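Local coordinates for peridinin-chlorophyll A protein (Amphidinium carterae, PDB 2C9E), which binds peridinin and chlorophyll a and probably serves as a water-soluble antenna that captures solar energy in the blue-green range, at residues Val63-Ala66 and Val67-His70; Ala187-Pro190 and Ile191-Lys194; Ile222-Thr225 and Leu226-Ala229; Ala311-Glu314 and Thr315-Leu319. All blocks are in the same frame, centred on the assembly; numbering follows the deposited sequence.

Interaction 1. Residues Val63-Ala66 and Val67-His70; sequences VRAA and VEAH. With CLA (chlorophyll a), chain B.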
# COMPACT_ATOMS: atom_id res chain seq x y z
N VAL A 63 3.08 -13.84 0.67
CA VAL A 63 2.91 -12.37 0.77
C VAL A 63 4.15 -11.88 1.51
O VAL A 63 4.80 -10.89 1.16
CB VAL A 63 1.64 -11.97 1.62
CG1 VAL A 63 1.73 -10.51 2.08
CG2 VAL A 63 0.37 -12.15 0.79
N ARG A 64 4.48 -12.61 2.55
CA ARG A 64 5.61 -12.25 3.37
C ARG A 64 6.91 -12.33 2.58
O ARG A 64 7.74 -11.41 2.62
CB ARG A 64 5.64 -13.18 4.59
CG ARG A 64 6.82 -12.93 5.47
CD ARG A 64 6.93 -13.90 6.65
NE ARG A 64 7.88 -13.28 7.56
CZ ARG A 64 7.55 -12.34 8.44
NH1 ARG A 64 6.29 -11.93 8.57
NH2 ARG A 64 8.51 -11.74 9.12
N ALA A 65 7.09 -13.42 1.84
CA ALA A 65 8.31 -13.54 1.04
C ALA A 65 8.40 -12.39 -0.01
O ALA A 65 9.47 -11.80 -0.20
CB ALA A 65 8.33 -14.92 0.32
N ALA A 66 7.28 -12.10 -0.67
CA ALA A 66 7.20 -11.02 -1.68
C ALA A 66 7.61 -9.65 -1.10
O ALA A 66 8.33 -8.89 -1.75
CB ALA A 66 5.78 -10.95 -2.25
N VAL A 67 7.14 -9.34 0.10
CA VAL A 67 7.48 -8.11 0.79
C VAL A 67 8.99 -8.18 1.18
O VAL A 67 9.73 -7.21 1.01
CB VAL A 67 6.59 -7.92 2.07
CG1 VAL A 67 7.07 -6.74 2.89
CG2 VAL A 67 5.16 -7.61 1.67
N GLU A 68 9.43 -9.33 1.69
CA GLU A 68 10.85 -9.49 2.07
C GLU A 68 11.72 -9.17 0.85
O GLU A 68 12.71 -8.43 0.96
CB GLU A 68 11.16 -10.93 2.55
CG GLU A 68 10.41 -11.34 3.83
CD GLU A 68 10.68 -12.81 4.33
OE1 GLU A 68 10.11 -13.80 3.78
OE2 GLU A 68 11.46 -12.96 5.32
N ALA A 69 11.33 -9.72 -0.31
CA ALA A 69 12.07 -9.51 -1.56
C ALA A 69 12.18 -8.02 -1.94
O ALA A 69 13.23 -7.57 -2.43
CB ALA A 69 11.42 -10.26 -2.69
N HIS A 70 11.10 -7.25 -1.71
CA HIS A 70 11.14 -5.84 -2.03
C HIS A 70 12.06 -5.17 -1.06
O HIS A 70 12.83 -4.31 -1.44
CB HIS A 70 9.74 -5.18 -1.95
CG HIS A 70 8.90 -5.43 -3.16
ND1 HIS A 70 8.20 -6.61 -3.34
CD2 HIS A 70 8.67 -4.68 -4.27
CE1 HIS A 70 7.56 -6.56 -4.51
NE2 HIS A 70 7.83 -5.40 -5.09
MG CLA B . 4.92 -3.45 -6.98
CHA CLA B . 2.81 -4.01 -9.79
CHB CLA B . 6.12 -0.54 -8.56
CHC CLA B . 6.18 -2.23 -3.99
CHD CLA B . 3.14 -5.92 -5.28
NA CLA B . 4.44 -2.40 -8.90
C1A CLA B . 3.62 -2.89 -9.93
C2A CLA B . 3.80 -2.03 -11.19
C3A CLA B . 4.93 -1.05 -10.83
C4A CLA B . 5.20 -1.29 -9.35
CMA CLA B . 6.20 -1.36 -11.72
CAA CLA B . 2.57 -1.21 -11.60
CBA CLA B . 2.05 -0.39 -10.44
CGA CLA B . 0.93 0.54 -10.86
O1A CLA B . -0.07 0.07 -11.40
O2A CLA B . 1.01 1.86 -10.66
NB CLA B . 6.07 -1.78 -6.42
C1B CLA B . 6.50 -0.75 -7.24
C2B CLA B . 7.45 0.05 -6.50
C3B CLA B . 7.49 -0.43 -5.22
C4B CLA B . 6.53 -1.51 -5.14
CMB CLA B . 8.32 1.24 -6.99
CAB CLA B . 8.47 0.18 -4.30
CBB CLA B . 8.68 -0.32 -3.01
NC CLA B . 4.70 -3.98 -5.01
C1C CLA B . 5.34 -3.37 -3.93
C2C CLA B . 5.04 -4.12 -2.72
C3C CLA B . 4.20 -5.15 -3.07
C4C CLA B . 4.00 -5.08 -4.52
CMC CLA B . 5.66 -3.85 -1.30
CAC CLA B . 3.64 -6.17 -2.10
CBC CLA B . 4.29 -7.54 -2.32
ND CLA B . 3.29 -4.65 -7.35
C1D CLA B . 2.80 -5.71 -6.64
C2D CLA B . 1.88 -6.49 -7.46
C3D CLA B . 1.85 -5.88 -8.66
C4D CLA B . 2.75 -4.77 -8.61
CMD CLA B . 1.08 -7.75 -7.11
CAD CLA B . 1.28 -5.89 -9.98
OBD CLA B . 0.66 -6.77 -10.59
CBD CLA B . 1.63 -4.53 -10.64
CGD CLA B . 2.04 -4.73 -12.08
O1D CLA B . 3.24 -4.93 -12.36
O2D CLA B . 1.08 -4.68 -13.04
CED CLA B . 1.33 -4.94 -14.38
C1 CLA B . -0.22 2.64 -10.75
C2 CLA B . -1.01 2.40 -9.56
C3 CLA B . -2.29 1.90 -9.52
C4 CLA B . -3.07 1.55 -10.77
C5 CLA B . -3.07 1.69 -8.24
C6 CLA B . -2.28 2.05 -6.95
C7 CLA B . -3.19 1.93 -5.72
C8 CLA B . -2.49 2.29 -4.42
C9 CLA B . -1.41 1.25 -4.05
C10 CLA B . -3.53 2.50 -3.32
C11 CLA B . -2.96 3.06 -2.02
C12 CLA B . -3.99 3.28 -0.87
C13 CLA B . -3.33 3.81 0.43
C14 CLA B . -4.29 3.79 1.60
C15 CLA B . -2.81 5.24 0.21
C16 CLA B . -2.01 5.78 1.38
C17 CLA B . -1.44 7.12 1.02
C18 CLA B . -0.62 7.79 2.13
C19 CLA B . -1.44 8.23 3.32
C20 CLA B . 0.12 8.98 1.57
O HOH W 1 6.70 -4.70 -7.31
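V63 O takes the N-H of V67 in the first of four i to i+4 backbone bonds, and CG2 of V67 folds back beside that carbonyl while both valines touch a peridinin. R64 lies obliquely across E68: its CG meets OE1 at 3.8 Å, but NE and E68 OE2 stay 4.2 Å apart, beyond a salt bridge, and R64 NH2 is bonded to L230 O. A65 rests its CA against E68 OE1 at 3.3 Å and gives its carbonyl to A69 N. A66 O receives H70 N at 3.2 Å and H70 ND1 at 2.8 Å, from opposite faces of the carbonyl plane; the ND1 bond is nearly straight (170°) and lies in the imidazole plane. H70 CG stands anti to the carbonyl carbon (chi1 -80°), which lets the ring lie back toward A66 O; the bond fixes its rotation and puts the proton on ND1. NE2 is therefore turned to a water 2.6 Å away, which binds the chlorophyll magnesium at 2.2 Å. One ring face lies over chlorophyll C1C, and A66 CB touches CBC, the end of the ethyl group. This is water-mediated axial ligation of chlorophyll, A66 O orienting H70 from the second shell.

Interaction 2. Residues Ala187-Pro190 and Ile191-Lys194; sequences ATYP and IMDK. With DGD (digalactosyl diacyl glycerol (dgdg)), chain K.
The C-terminal turn of helix 176-192, kinked at P190, forms this contact and lines the lipid pocket of digalactosyl diacylglycerol. P190 has no N-H to give to the turn before, hence the kink; beyond it T188 O accepts both I191 N and M192 N at 2.8 Å, the first from above the carbonyl plane, the second nearly straight on. Y189 O holds D193 N. Over one face of the Y189 ring lies the methyl of M192, CE standing 3.7 Å from the ring centroid, a CH-pi contact, with SD farther above the same ring in a Met-aromatic arrangement. The M192 chain gets there with CG anti to N (chi1 -179°) and bends at chi2 and chi3. D193 OD2 comes within 3.7 Å of Y189 CE1, the carboxylate plane 72° from that of the ring. Y189 OH is hydrogen-bonded to A259 O; an alanine here would probably leave that carbonyl without its mate and the M192 methyl without a surface to rest on. On the lipid side M192 CB meets acyl carbon CCB at 3.3 Å, and I191 CG2 meets C9B at 3.5 Å. K194 NZ lies doubtfully close to P190 O and forms a weak salt bridge with D193 OD1 at 3.3 Å. Apolar side chains thus face the acyl chain, while the M192 methyl packs on the tyrosine ring.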
# COMPACT_ATOMS: atom_id res chain seq x y z
N ALA A 187 -13.03 10.51 19.68
CA ALA A 187 -12.51 11.86 19.51
C ALA A 187 -12.13 12.21 18.06
O ALA A 187 -12.12 13.40 17.67
CB ALA A 187 -11.32 12.09 20.42
N THR A 188 -11.81 11.18 17.27
CA THR A 188 -11.39 11.39 15.87
C THR A 188 -12.53 11.33 14.86
O THR A 188 -12.47 12.00 13.83
CB THR A 188 -10.27 10.41 15.47
OG1 THR A 188 -10.65 9.05 15.78
CG2 THR A 188 -9.00 10.74 16.20
N TYR A 189 -13.58 10.55 15.14
CA TYR A 189 -14.71 10.48 14.21
C TYR A 189 -15.20 11.89 13.78
O TYR A 189 -15.39 12.14 12.59
CB TYR A 189 -15.88 9.68 14.80
CG TYR A 189 -16.95 9.35 13.78
CD1 TYR A 189 -17.97 10.27 13.47
CD2 TYR A 189 -16.90 8.15 13.06
CE1 TYR A 189 -18.91 10.00 12.45
CE2 TYR A 189 -17.81 7.86 12.05
CZ TYR A 189 -18.81 8.78 11.74
OH TYR A 189 -19.67 8.49 10.71
N PRO A 190 -15.39 12.83 14.74
CA PRO A 190 -15.85 14.18 14.38
C PRO A 190 -14.87 14.99 13.52
O PRO A 190 -15.22 15.99 12.91
CB PRO A 190 -16.10 14.85 15.72
CG PRO A 190 -16.28 13.66 16.68
CD PRO A 190 -15.28 12.68 16.20
N ILE A 191 -13.62 14.58 13.53
CA ILE A 191 -12.60 15.23 12.70
C ILE A 191 -12.67 14.53 11.32
O ILE A 191 -12.69 15.18 10.27
CB ILE A 191 -11.20 15.03 13.32
CG1 ILE A 191 -11.21 15.63 14.73
CG2 ILE A 191 -10.15 15.62 12.43
CD1 ILE A 191 -9.88 15.64 15.47
N MET A 192 -12.71 13.20 11.35
CA MET A 192 -12.82 12.40 10.14
C MET A 192 -14.04 12.81 9.34
O MET A 192 -13.92 13.05 8.12
CB MET A 192 -12.92 10.90 10.53
CG MET A 192 -13.00 9.89 9.39
SD MET A 192 -14.59 9.90 8.59
CE MET A 192 -15.55 9.06 9.88
N ASP A 193 -15.20 12.92 10.01
CA ASP A 193 -16.45 13.23 9.29
C ASP A 193 -16.56 14.59 8.63
O ASP A 193 -17.49 14.83 7.84
CB ASP A 193 -17.74 12.91 10.13
CG ASP A 193 -18.00 13.90 11.32
OD1 ASP A 193 -17.20 14.86 11.49
OD2 ASP A 193 -19.00 13.71 12.09
N LYS A 194 -15.62 15.49 8.91
CA LYS A 194 -15.66 16.77 8.21
C LYS A 194 -14.75 16.79 6.96
O LYS A 194 -14.80 17.71 6.16
CB LYS A 194 -15.30 17.87 9.18
CG LYS A 194 -16.31 17.85 10.36
CD LYS A 194 -16.12 18.99 11.31
CE LYS A 194 -17.14 18.90 12.42
NZ LYS A 194 -17.01 17.68 13.26
C1A DGD K . 2.16 10.55 11.42
C2A DGD K . 1.67 9.72 10.23
C3A DGD K . 2.74 9.51 9.14
C4A DGD K . 3.84 8.52 9.57
C5A DGD K . 4.63 8.00 8.37
C6A DGD K . 4.54 6.50 8.04
C7A DGD K . 3.17 5.84 8.19
C8A DGD K . 2.75 5.01 6.94
C9A DGD K . 1.24 4.67 7.01
CAA DGD K . 0.33 5.64 6.26
CBA DGD K . -0.67 4.95 5.27
CCA DGD K . -0.82 3.38 5.41
CDA DGD K . -0.14 2.69 4.22
CEA DGD K . -0.40 1.22 4.12
CFA DGD K . -1.59 0.79 3.22
CGA DGD K . -1.43 -0.73 2.87
CHA DGD K . -2.29 -1.19 1.67
CIA DGD K . -2.14 -0.30 0.42
O1A DGD K . 2.89 11.55 11.19
C1B DGD K . -0.82 12.18 14.53
C2B DGD K . -1.69 12.23 15.80
C3B DGD K . -3.07 12.83 15.51
C4B DGD K . -3.95 12.93 16.76
C5B DGD K . -5.41 13.28 16.40
C6B DGD K . -5.55 14.59 15.58
C7B DGD K . -6.67 14.49 14.55
C8B DGD K . -6.55 13.24 13.66
C9B DGD K . -7.88 12.98 12.94
CAB DGD K . -7.71 12.16 11.63
CBB DGD K . -9.03 11.89 10.95
CCB DGD K . -9.70 10.58 11.35
CDB DGD K . -8.82 9.35 11.16
CEB DGD K . -8.07 8.98 12.47
CFB DGD K . -6.71 8.46 12.09
CGB DGD K . -5.68 8.69 13.07
CHB DGD K . -5.00 10.01 12.88
CIB DGD K . -3.79 10.03 13.79
O1B DGD K . -1.30 11.76 13.45
O1G DGD K . 1.33 10.53 12.52
C1G DGD K . 1.75 11.22 13.67
C2G DGD K . 1.22 12.66 13.50
O2G DGD K . 0.22 13.02 14.46
C3G DGD K . 2.39 13.65 13.65
O3G DGD K . 2.97 13.41 14.95
C1D DGD K . 2.86 14.49 15.86
C2D DGD K . 3.34 13.94 17.22
O2D DGD K . 2.47 12.88 17.64
C3D DGD K . 3.31 15.09 18.24
O3D DGD K . 3.80 14.63 19.49
C4D DGD K . 4.19 16.24 17.74
O4D DGD K . 5.56 15.85 17.78
C5D DGD K . 3.81 16.60 16.29
O5D DGD K . 4.41 18.86 16.49
C6D DGD K . 4.73 17.68 15.79
O6D DGD K . 3.88 15.48 15.42
C1E DGD K . 5.59 19.35 17.15
C2E DGD K . 5.17 20.44 18.17
O2E DGD K . 4.22 19.89 19.10
C3E DGD K . 4.48 21.60 17.43
O3E DGD K . 4.32 22.70 18.33
C4E DGD K . 5.25 22.02 16.13
O4E DGD K . 6.41 22.79 16.45
C5E DGD K . 5.66 20.77 15.32
O6E DGD K . 6.45 19.88 16.13
C6E DGD K . 6.44 21.17 14.06
O5E DGD K . 6.75 20.06 13.23

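Interaction 3. Residues Ile222-Thr225 and Leu226-Ala229; sequences IDKT and LEVA. With MG (magnesium ion), chain L; PID (peridinin), chain I.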
# COMPACT_ATOMS: atom_id res chain seq x y z
N ILE A 222 10.22 3.83 2.68
CA ILE A 222 9.42 2.68 2.25
C ILE A 222 10.02 1.40 2.80
O ILE A 222 9.31 0.50 3.26
CB ILE A 222 9.38 2.53 0.72
CG1 ILE A 222 8.68 3.77 0.09
CG2 ILE A 222 8.71 1.19 0.34
CD1 ILE A 222 7.23 3.99 0.58
N ASP A 223 11.34 1.32 2.71
CA ASP A 223 12.05 0.16 3.17
C ASP A 223 11.83 -0.07 4.66
O ASP A 223 11.54 -1.19 5.07
CB ASP A 223 13.55 0.31 2.89
CG ASP A 223 14.27 -0.99 3.04
OD1 ASP A 223 13.56 -2.01 2.99
OD2 ASP A 223 15.51 -1.00 3.20
N LYS A 224 11.95 0.99 5.46
CA LYS A 224 11.74 0.85 6.90
C LYS A 224 10.33 0.43 7.20
O LYS A 224 10.08 -0.30 8.17
CB LYS A 224 12.05 2.18 7.63
CG LYS A 224 13.56 2.37 8.03
CD LYS A 224 13.77 3.72 8.64
CE LYS A 224 15.21 3.90 9.12
NZ LYS A 224 16.21 3.60 8.02
N THR A 225 9.39 0.90 6.37
CA THR A 225 7.98 0.56 6.56
C THR A 225 7.75 -0.93 6.28
O THR A 225 7.01 -1.62 7.00
CB THR A 225 7.10 1.45 5.63
OG1 THR A 225 7.29 2.82 6.00
CG2 THR A 225 5.64 1.16 5.77
N LEU A 226 8.35 -1.43 5.21
CA LEU A 226 8.20 -2.83 4.91
C LEU A 226 8.84 -3.65 6.05
O LEU A 226 8.28 -4.61 6.51
CB LEU A 226 8.89 -3.15 3.57
CG LEU A 226 8.24 -2.52 2.35
CD1 LEU A 226 8.77 -3.29 1.12
CD2 LEU A 226 6.68 -2.60 2.45
N GLU A 227 10.02 -3.22 6.48
CA GLU A 227 10.81 -3.83 7.56
C GLU A 227 9.90 -3.91 8.77
O GLU A 227 9.75 -4.98 9.35
CB GLU A 227 12.07 -2.95 7.79
CG GLU A 227 13.08 -3.36 8.89
CD GLU A 227 14.12 -2.22 9.23
OE1 GLU A 227 14.64 -1.54 8.30
OE2 GLU A 227 14.42 -2.02 10.42
N VAL A 228 9.27 -2.80 9.17
CA VAL A 228 8.33 -2.82 10.31
C VAL A 228 7.17 -3.80 10.06
O VAL A 228 6.74 -4.53 10.98
CB VAL A 228 7.73 -1.43 10.59
CG1 VAL A 228 6.47 -1.53 11.37
CG2 VAL A 228 8.71 -0.61 11.36
N ALA A 229 6.68 -3.84 8.82
CA ALA A 229 5.58 -4.73 8.52
C ALA A 229 5.99 -6.19 8.72
O ALA A 229 5.19 -7.00 9.17
CB ALA A 229 5.10 -4.51 7.10
MG MG L . 15.51 -3.57 3.36
C1 PID I . 6.35 11.97 20.30
C2 PID I . 6.32 12.90 21.51
C3 PID I . 6.02 12.13 22.79
C4 PID I . 4.65 11.46 22.63
C5 PID I . 4.59 10.41 21.52
C6 PID I . 5.42 10.75 20.27
C7 PID I . 4.90 10.30 19.06
C8 PID I . 5.44 9.33 18.21
C9 PID I . 4.87 8.91 17.00
C10 PID I . 3.69 9.35 16.41
C11 PID I . 5.29 7.88 16.27
C12 PID I . 4.41 7.64 15.29
C13 PID I . 4.49 6.57 14.40
C14 PID I . 3.61 6.25 13.36
C15 PID I . 3.87 5.10 12.61
C16 PID I . 3.08 4.63 11.56
C17 PID I . 3.39 3.42 10.93
C18 PID I . 2.59 2.91 9.91
C19 PID I . 2.86 1.68 9.31
C20 PID I . 2.03 1.18 8.30
C21 PID I . 2.20 -0.05 7.67
C22 PID I . 1.31 -0.42 6.66
C23 PID I . 1.32 -1.55 5.99
C24 PID I . 1.28 -2.66 5.30
C25 PID I . 0.45 -3.89 5.70
C26 PID I . 1.35 -5.14 5.75
C27 PID I . 2.19 -5.32 4.47
C28 PID I . 2.99 -4.05 4.15
C29 PID I . 2.11 -2.80 4.01
C30 PID I . 2.81 -7.63 4.68
C31 PID I . 3.88 -8.68 5.00
CM1 PID I . 6.74 12.66 18.99
CM2 PID I . 3.10 10.28 21.17
CM3 PID I . 5.07 9.06 22.08
CM4 PID I . 2.34 7.06 13.10
CM5 PID I . 3.36 -0.97 8.07
CM6 PID I . -0.19 -3.71 7.08
CM7 PID I . -0.67 -4.09 4.68
CM8 PID I . 3.00 -1.58 3.77
O1 PID I . 6.83 10.63 20.49
O2 PID I . 5.95 13.05 23.88
O3 PID I . 3.07 10.37 16.70
O4 PID I . 3.39 8.55 15.35
O5 PID I . 1.20 -2.97 2.92
O6 PID I . 3.19 -6.33 4.72
O7 PID I . 1.65 -7.98 4.42
O HOH W 2 16.47 0.50 6.43
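I222 O and L226 N form the first of four regular helical bonds, 2.9 Å long, and D223, K224 and T225 likewise give their carbonyls to E227, V228 and A229. Metal binding belongs to D223, whose carboxylate grips the magnesium ion with both oxygens, OD1 at 2.5 Å and OD2 at 2.6 Å. CG stands anti to the backbone N (chi1 -166°), which swings the carboxylate off the helix toward the ion. S71 and D75 complete the protein part of this site, so the ion joins helix 215-231 to helix 60-77, tying together the two halves of the pigment-filled helical protein; K78 also bonds OD2. Among charged groups, K224 and E227 run side by side, pointing the same way, yet NZ and OE1 are 5.4 Å apart; a water lies between them, held weakly by both. Each has a salt-bridge partner outside, K224 with D220 and E227 with K282. Apolar packing is looser, with I222 CG2 4.2 Å from L226 CG, and both side chains also touch chlorophyll a. L226 CD2 meets peridinin methyl CM8 at 4.0 Å, T225 CG2 lies 3.9 Å from CM5, and A229 CB approaches the ester oxygen O6 at 3.6 Å.

Interaction 4. Residues Ala311-Glu314 and Thr315-Leu319; sequences AAYE and TFVAL. With DGD (digalactosyl diacyl glycerol (dgdg)), chain K.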
# COMPACT_ATOMS: atom_id res chain seq x y z
N ALA A 311 -7.56 18.02 21.34
CA ALA A 311 -8.29 17.14 22.25
C ALA A 311 -8.13 15.66 21.83
O ALA A 311 -8.03 14.75 22.68
CB ALA A 311 -9.76 17.51 22.26
N ALA A 312 -8.10 15.43 20.51
CA ALA A 312 -7.96 14.11 19.97
C ALA A 312 -6.55 13.58 20.24
O ALA A 312 -6.38 12.41 20.58
CB ALA A 312 -8.27 14.12 18.46
N TYR A 313 -5.55 14.45 20.07
CA TYR A 313 -4.17 14.07 20.33
C TYR A 313 -4.04 13.49 21.74
O TYR A 313 -3.28 12.52 21.97
CB TYR A 313 -3.25 15.27 20.22
CG TYR A 313 -1.79 14.95 20.53
CD1 TYR A 313 -1.00 14.22 19.64
CD2 TYR A 313 -1.20 15.39 21.74
CE1 TYR A 313 0.33 13.96 19.93
CE2 TYR A 313 0.14 15.11 22.03
CZ TYR A 313 0.90 14.40 21.12
OH TYR A 313 2.24 14.15 21.38
N GLU A 314 -4.77 14.06 22.70
CA GLU A 314 -4.67 13.50 24.03
C GLU A 314 -5.16 12.05 23.98
O GLU A 314 -4.50 11.17 24.54
CB GLU A 314 -5.46 14.32 25.06
CG GLU A 314 -4.90 15.71 25.26
CD GLU A 314 -3.40 15.71 25.55
OE1 GLU A 314 -2.97 14.90 26.40
OE2 GLU A 314 -2.66 16.51 24.94
N THR A 315 -6.29 11.76 23.32
CA THR A 315 -6.71 10.36 23.26
C THR A 315 -5.66 9.55 22.50
O THR A 315 -5.42 8.40 22.85
CB THR A 315 -8.10 10.15 22.57
OG1 THR A 315 -8.03 10.58 21.20
CG2 THR A 315 -9.19 10.94 23.29
N PHE A 316 -5.04 10.15 21.48
CA PHE A 316 -4.02 9.43 20.69
C PHE A 316 -2.85 9.02 21.61
O PHE A 316 -2.43 7.88 21.58
CB PHE A 316 -3.52 10.30 19.51
CG PHE A 316 -2.34 9.71 18.77
CD1 PHE A 316 -2.48 8.60 17.94
CD2 PHE A 316 -1.05 10.29 18.91
CE1 PHE A 316 -1.36 8.06 17.26
CE2 PHE A 316 0.06 9.78 18.26
CZ PHE A 316 -0.08 8.67 17.43
N VAL A 317 -2.33 9.96 22.42
CA VAL A 317 -1.26 9.61 23.34
C VAL A 317 -1.74 8.49 24.29
O VAL A 317 -1.03 7.53 24.54
CB VAL A 317 -0.76 10.82 24.23
CG1 VAL A 317 0.39 10.35 25.15
CG2 VAL A 317 -0.21 11.97 23.35
N ALA A 318 -2.95 8.58 24.79
CA ALA A 318 -3.46 7.54 25.69
C ALA A 318 -3.46 6.16 25.04
O ALA A 318 -3.12 5.17 25.67
CB ALA A 318 -4.87 7.90 26.19
N LEU A 319 -3.85 6.10 23.77
CA LEU A 319 -3.89 4.83 23.04
C LEU A 319 -2.45 4.33 22.81
O LEU A 319 -2.16 3.15 23.01
CB LEU A 319 -4.62 5.01 21.70
CG LEU A 319 -4.65 3.82 20.71
CD1 LEU A 319 -5.60 2.75 21.17
CD2 LEU A 319 -5.13 4.32 19.37
C1A DGD K . 2.16 10.55 11.42
C2A DGD K . 1.67 9.72 10.23
C3A DGD K . 2.74 9.51 9.14
C4A DGD K . 3.84 8.52 9.57
C5A DGD K . 4.63 8.00 8.37
C6A DGD K . 4.54 6.50 8.04
C7A DGD K . 3.17 5.84 8.19
C8A DGD K . 2.75 5.01 6.94
C9A DGD K . 1.24 4.67 7.01
CAA DGD K . 0.33 5.64 6.26
CBA DGD K . -0.67 4.95 5.27
CCA DGD K . -0.82 3.38 5.41
CDA DGD K . -0.14 2.69 4.22
CEA DGD K . -0.40 1.22 4.12
CFA DGD K . -1.59 0.79 3.22
CGA DGD K . -1.43 -0.73 2.87
CHA DGD K . -2.29 -1.19 1.67
CIA DGD K . -2.14 -0.30 0.42
O1A DGD K . 2.89 11.55 11.19
C1B DGD K . -0.82 12.18 14.53
C2B DGD K . -1.69 12.23 15.80
C3B DGD K . -3.07 12.83 15.51
C4B DGD K . -3.95 12.93 16.76
C5B DGD K . -5.41 13.28 16.40
C6B DGD K . -5.55 14.59 15.58
C7B DGD K . -6.67 14.49 14.55
C8B DGD K . -6.55 13.24 13.66
C9B DGD K . -7.88 12.98 12.94
CAB DGD K . -7.71 12.16 11.63
CBB DGD K . -9.03 11.89 10.95
CCB DGD K . -9.70 10.58 11.35
CDB DGD K . -8.82 9.35 11.16
CEB DGD K . -8.07 8.98 12.47
CFB DGD K . -6.71 8.46 12.09
CGB DGD K . -5.68 8.69 13.07
CHB DGD K . -5.00 10.01 12.88
CIB DGD K . -3.79 10.03 13.79
O1B DGD K . -1.30 11.76 13.45
O1G DGD K . 1.33 10.53 12.52
C1G DGD K . 1.75 11.22 13.67
C2G DGD K . 1.22 12.66 13.50
O2G DGD K . 0.22 13.02 14.46
C3G DGD K . 2.39 13.65 13.65
O3G DGD K . 2.97 13.41 14.95
C1D DGD K . 2.86 14.49 15.86
C2D DGD K . 3.34 13.94 17.22
O2D DGD K . 2.47 12.88 17.64
C3D DGD K . 3.31 15.09 18.24
O3D DGD K . 3.80 14.63 19.49
C4D DGD K . 4.19 16.24 17.74
O4D DGD K . 5.56 15.85 17.78
C5D DGD K . 3.81 16.60 16.29
O5D DGD K . 4.41 18.86 16.49
C6D DGD K . 4.73 17.68 15.79
O6D DGD K . 3.88 15.48 15.42
C1E DGD K . 5.59 19.35 17.15
C2E DGD K . 5.17 20.44 18.17
O2E DGD K . 4.22 19.89 19.10
C3E DGD K . 4.48 21.60 17.43
O3E DGD K . 4.32 22.70 18.33
C4E DGD K . 5.25 22.02 16.13
O4E DGD K . 6.41 22.79 16.45
C5E DGD K . 5.66 20.77 15.32
O6E DGD K . 6.45 19.88 16.13
C6E DGD K . 6.44 21.17 14.06
O5E DGD K . 6.75 20.06 13.23
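Y313 crosses V317 obliquely, and the valine methyl CG2 sits over one face of the phenol ring, 3.7 Å from its centroid and offset toward the rim. This CH-pi contact comes nearest at Y313 CE2, 3.4 Å from CG2. CG2 is put there by the valine's first torsion, CG1 being anti to the backbone N (chi1 -179°) and CG2 turned back toward the preceding turn. F316 meets the same tyrosine slantwise, its CD2 4.0 Å from Y313 CD1. Both aromatics touch peridinin and face the digalactosyl lipid, but meet different parts of it. The F316 ring has acyl carbon C2B over one face, 3.7 Å from CD2, whereas Y313 turns its edge to the first galactose: O2D lies in the ring plane, and OH makes a very short 2.5 Å hydrogen bond with O3D, in which either oxygen may be the donor. A phenylalanine in place of Y313 would probably keep much of the packing on V317 but leave the sugar hydroxyl without this partner. Behind the rings T315 bends back on its own helix. Its OG1, lying between the backbone N and carbonyl carbon (chi1 62°), donates on a lone pair of A312 O at 2.5 Å, a carbonyl that F316 N also holds. A312 CB touches lipid carbon C5B. The turn belongs to helix 306-324, and packs through A312, T315 and F316 on F184, A187 and I191 of helix 176-192.

Interactions 1 and 3, from different halves of the sequence, touch, their centres 11 Å apart: L226 CD1 packs on H70 CB at 3.7 Å, and the magnesium site of D223 lies close to the chlorophyll site served by H70. L226 and I222 line the same chlorophyll pocket as A66 and H70. Interactions 2 and 4, centres 13 Å apart, pair helices 176-192 and 306-324 around one digalactosyl lipid; I191 CD1 touches A312 CB, and A187 CB touches T315 OG1, each at 3.7 Å. Interactions 1 and 2 lie on opposite sides of the chain's centre, about 26 Å apart at their nearest atoms.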